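Local structure of DMATS type aromatic prenyltransferase (Streptomyces coelicolor, 6ZS0) at residues 181-193 with 201-213. The protein probably transfers a dimethylallyl group to the 5-position of the tryptophan indole ring, as a DMATS-type aromatic prenyltransferase with an ABBA-barrel fold. Residues are numbered along the deposited sequence; the frame is centred on the assembly and turned at random.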
# COMPACT_ATOMS: atom_id res chain seq x y z
N SER A 181 18.55 -4.90 -13.64
CA SER A 181 19.10 -4.56 -12.30
C SER A 181 18.26 -5.19 -11.17
O SER A 181 18.72 -5.17 -10.02
CB SER A 181 19.18 -3.07 -12.11
OG SER A 181 17.88 -2.53 -11.92
N LEU A 182 17.07 -5.69 -11.48
CA LEU A 182 16.15 -6.22 -10.44
C LEU A 182 16.63 -7.61 -9.99
O LEU A 182 17.06 -8.42 -10.82
CB LEU A 182 14.72 -6.29 -10.96
CG LEU A 182 14.06 -4.96 -11.31
CD1 LEU A 182 12.81 -5.21 -12.13
CD2 LEU A 182 13.73 -4.17 -10.06
N PRO A 183 16.53 -7.92 -8.68
CA PRO A 183 16.83 -9.26 -8.19
C PRO A 183 15.79 -10.28 -8.67
O PRO A 183 14.74 -9.88 -9.16
CB PRO A 183 16.80 -9.10 -6.67
CG PRO A 183 15.79 -7.99 -6.46
CD PRO A 183 16.08 -7.03 -7.60
N GLN A 184 16.12 -11.56 -8.55
CA GLN A 184 15.22 -12.71 -8.80
C GLN A 184 13.98 -12.55 -7.90
O GLN A 184 14.13 -12.18 -6.72
CB GLN A 184 15.98 -14.03 -8.55
CG GLN A 184 15.26 -15.33 -8.96
CD GLN A 184 16.14 -16.58 -8.94
OE1 GLN A 184 17.24 -16.61 -8.37
NE2 GLN A 184 15.66 -17.64 -9.56
N GLY A 185 12.80 -12.83 -8.44
CA GLY A 185 11.57 -12.92 -7.64
C GLY A 185 10.64 -13.97 -8.19
O GLY A 185 11.02 -14.64 -9.16
N SER A 186 9.45 -14.12 -7.60
CA SER A 186 8.46 -15.15 -7.98
C SER A 186 7.37 -14.53 -8.85
O SER A 186 6.46 -15.26 -9.25
CB SER A 186 7.85 -15.81 -6.76
OG SER A 186 8.82 -15.97 -5.73
N GLY A 187 7.45 -13.24 -9.14
CA GLY A 187 6.35 -12.50 -9.77
C GLY A 187 6.53 -11.00 -9.62
O GLY A 187 7.45 -10.55 -8.88
N TYR A 188 5.73 -10.25 -10.35
CA TYR A 188 5.77 -8.77 -10.44
C TYR A 188 4.37 -8.27 -10.12
O TYR A 188 3.59 -8.02 -11.04
CB TYR A 188 6.24 -8.34 -11.83
CG TYR A 188 7.58 -8.90 -12.20
CD1 TYR A 188 8.74 -8.28 -11.79
CD2 TYR A 188 7.67 -10.08 -12.89
CE1 TYR A 188 9.99 -8.82 -12.07
CE2 TYR A 188 8.90 -10.64 -13.20
CZ TYR A 188 10.06 -10.01 -12.78
OH TYR A 188 11.28 -10.56 -13.06
N PRO A 189 3.99 -8.18 -8.84
CA PRO A 189 2.58 -7.90 -8.51
C PRO A 189 2.12 -6.49 -8.87
O PRO A 189 0.95 -6.33 -9.12
CB PRO A 189 2.45 -8.17 -7.01
CG PRO A 189 3.87 -8.12 -6.48
CD PRO A 189 4.80 -8.47 -7.64
N PHE A 190 3.01 -5.50 -8.91
CA PHE A 190 2.63 -4.10 -9.18
C PHE A 190 3.74 -3.39 -9.91
O PHE A 190 4.93 -3.67 -9.63
CB PHE A 190 2.39 -3.30 -7.89
CG PHE A 190 1.42 -3.94 -6.94
CD1 PHE A 190 0.06 -3.85 -7.16
CD2 PHE A 190 1.86 -4.58 -5.79
CE1 PHE A 190 -0.84 -4.43 -6.29
CE2 PHE A 190 0.96 -5.18 -4.92
CZ PHE A 190 -0.39 -5.11 -5.17
N LEU A 191 3.37 -2.47 -10.80
CA LEU A 191 4.23 -1.35 -11.16
C LEU A 191 3.50 -0.07 -10.76
O LEU A 191 2.27 0.05 -11.06
CB LEU A 191 4.52 -1.38 -12.65
CG LEU A 191 5.52 -0.34 -13.13
CD1 LEU A 191 6.40 -0.95 -14.21
CD2 LEU A 191 4.81 0.90 -13.65
N ALA A 192 4.20 0.83 -10.10
CA ALA A 192 3.58 2.06 -9.60
C ALA A 192 4.33 3.30 -10.11
O ALA A 192 5.54 3.24 -10.38
CB ALA A 192 3.52 2.04 -8.11
N LEU A 193 3.59 4.37 -10.29
CA LEU A 193 4.14 5.70 -10.67
C LEU A 193 3.76 6.71 -9.60
O LEU A 193 2.61 6.82 -9.30
CB LEU A 193 3.56 6.14 -12.02
CG LEU A 193 4.06 5.40 -13.24
CD1 LEU A 193 3.39 5.96 -14.50
CD2 LEU A 193 5.58 5.53 -13.35
N PRO A 201 9.48 10.74 -14.63
CA PRO A 201 8.80 9.66 -13.92
C PRO A 201 9.53 9.19 -12.65
O PRO A 201 10.74 9.13 -12.64
CB PRO A 201 8.73 8.53 -14.96
CG PRO A 201 9.83 8.85 -15.96
CD PRO A 201 9.87 10.36 -16.00
N ARG A 202 8.77 8.87 -11.61
CA ARG A 202 9.24 8.12 -10.42
C ARG A 202 8.60 6.72 -10.48
O ARG A 202 7.42 6.62 -10.15
CB ARG A 202 8.94 8.97 -9.20
CG ARG A 202 9.36 10.42 -9.41
CD ARG A 202 9.40 11.25 -8.15
NE ARG A 202 9.93 12.58 -8.45
CZ ARG A 202 9.84 13.64 -7.64
NH1 ARG A 202 9.24 13.53 -6.46
NH2 ARG A 202 10.35 14.80 -8.02
N ALA A 203 9.33 5.72 -10.96
CA ALA A 203 8.81 4.37 -11.31
C ALA A 203 9.19 3.39 -10.21
O ALA A 203 10.37 3.34 -9.82
CB ALA A 203 9.33 3.90 -12.63
N LYS A 204 8.21 2.62 -9.75
CA LYS A 204 8.39 1.65 -8.65
C LYS A 204 8.01 0.27 -9.17
O LYS A 204 6.90 0.13 -9.71
CB LYS A 204 7.52 2.06 -7.46
CG LYS A 204 7.87 3.42 -6.86
CD LYS A 204 6.86 3.89 -5.81
CE LYS A 204 7.52 4.68 -4.69
NZ LYS A 204 8.21 3.80 -3.72
N VAL A 205 8.92 -0.70 -9.07
CA VAL A 205 8.65 -2.10 -9.49
C VAL A 205 8.57 -2.94 -8.23
O VAL A 205 9.47 -2.88 -7.41
CB VAL A 205 9.72 -2.66 -10.45
CG1 VAL A 205 9.34 -4.05 -10.95
CG2 VAL A 205 9.95 -1.73 -11.63
N TYR A 206 7.48 -3.68 -8.08
CA TYR A 206 7.28 -4.60 -6.94
C TYR A 206 7.57 -6.02 -7.38
O TYR A 206 7.16 -6.42 -8.49
CB TYR A 206 5.86 -4.49 -6.39
CG TYR A 206 5.58 -3.22 -5.65
CD1 TYR A 206 5.47 -2.02 -6.32
CD2 TYR A 206 5.43 -3.22 -4.27
CE1 TYR A 206 5.21 -0.84 -5.63
CE2 TYR A 206 5.13 -2.07 -3.58
CZ TYR A 206 5.02 -0.87 -4.26
OH TYR A 206 4.78 0.31 -3.61
N LEU A 207 8.27 -6.77 -6.53
CA LEU A 207 8.55 -8.20 -6.72
C LEU A 207 7.89 -8.98 -5.60
O LEU A 207 7.94 -8.52 -4.45
CB LEU A 207 10.07 -8.45 -6.68
CG LEU A 207 10.84 -8.22 -7.98
CD1 LEU A 207 10.63 -6.85 -8.54
CD2 LEU A 207 12.33 -8.44 -7.75
N ARG A 208 7.36 -10.15 -5.94
CA ARG A 208 6.87 -11.16 -4.97
C ARG A 208 8.05 -12.05 -4.58
O ARG A 208 8.84 -12.41 -5.49
CB ARG A 208 5.76 -11.98 -5.63
CG ARG A 208 4.85 -12.72 -4.66
CD ARG A 208 3.72 -13.45 -5.39
NE ARG A 208 3.53 -12.97 -6.75
CZ ARG A 208 2.56 -12.16 -7.18
NH1 ARG A 208 2.56 -11.77 -8.44
NH2 ARG A 208 1.59 -11.73 -6.37
N HIS A 209 8.15 -12.42 -3.31
CA HIS A 209 9.24 -13.33 -2.84
C HIS A 209 8.61 -14.44 -2.03
O HIS A 209 8.19 -14.21 -0.91
CB HIS A 209 10.29 -12.55 -2.04
CG HIS A 209 10.94 -11.46 -2.81
ND1 HIS A 209 11.85 -11.71 -3.82
CD2 HIS A 209 10.79 -10.12 -2.74
CE1 HIS A 209 12.22 -10.56 -4.34
NE2 HIS A 209 11.58 -9.58 -3.70
N ASP A 210 8.49 -15.61 -2.61
CA ASP A 210 7.96 -16.80 -1.91
C ASP A 210 9.04 -17.39 -1.00
O ASP A 210 10.21 -17.49 -1.45
CB ASP A 210 7.48 -17.82 -2.93
CG ASP A 210 6.39 -17.34 -3.88
OD1 ASP A 210 5.81 -16.29 -3.63
OD2 ASP A 210 6.15 -18.05 -4.88
N ASN A 211 8.65 -17.76 0.21
CA ASN A 211 9.50 -18.47 1.21
C ASN A 211 10.77 -17.66 1.41
O ASN A 211 11.90 -18.22 1.39
CB ASN A 211 9.79 -19.91 0.78
CG ASN A 211 8.52 -20.68 0.51
OD1 ASN A 211 7.59 -20.67 1.32
ND2 ASN A 211 8.46 -21.34 -0.63
N LEU A 212 10.64 -16.35 1.54
CA LEU A 212 11.82 -15.49 1.74
C LEU A 212 12.53 -15.83 3.04
O LEU A 212 11.87 -16.07 4.06
CB LEU A 212 11.39 -14.02 1.74
CG LEU A 212 12.50 -12.96 1.76
CD1 LEU A 212 13.37 -12.98 0.51
CD2 LEU A 212 11.88 -11.60 1.92
N THR A 213 13.87 -15.82 3.00
CA THR A 213 14.73 -15.97 4.18
C THR A 213 15.43 -14.66 4.50
O THR A 213 15.50 -13.76 3.64
CB THR A 213 15.81 -17.03 3.95
OG1 THR A 213 16.62 -16.58 2.86
CG2 THR A 213 15.21 -18.38 3.66
O HOH W 1 1.72 -10.89 -10.59
O HOH W 2 6.63 -5.37 -10.84
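F190 O is gripped twice, by Y206 N at 3.0 Å and by a water at 2.7 Å that also donates to Y206 O. This marks where the antiparallel hairpin of strands 191-195 and 202-209, neighbours in the ten-stranded ABBA barrel, departs from regular pairing: P189 CD lies 3.2 Å from Y206 O, and the water, rather than F190 N, serves that carbonyl. Beyond it A192 and K204 form a regular hydrogen-bonded pair, with A192 N to K204 O in the carbonyl plane.

F190 turns its ring edge onto the face of Y206 in a T-shaped stack, planes at 81°. With CG anti to its carbonyl carbon (chi1 -71°), the Y206 ring lies along F190 CB and brings CE1 to 4.2 Å from A192 CB. Were this tyrosine an alanine, the F190 edge would probably lose its stacking face and a gap open beside A192. L191, V205, L193 and A203 point away from the A192 and K204 face, toward helix 162-175. Past P189, Y188 CD1 lies alongside L207 CD1 at 4.0 Å. The loop end closes through S186, whose N reaches R208 O almost straight (178°), while OG accepts D210 N at 3.2 Å.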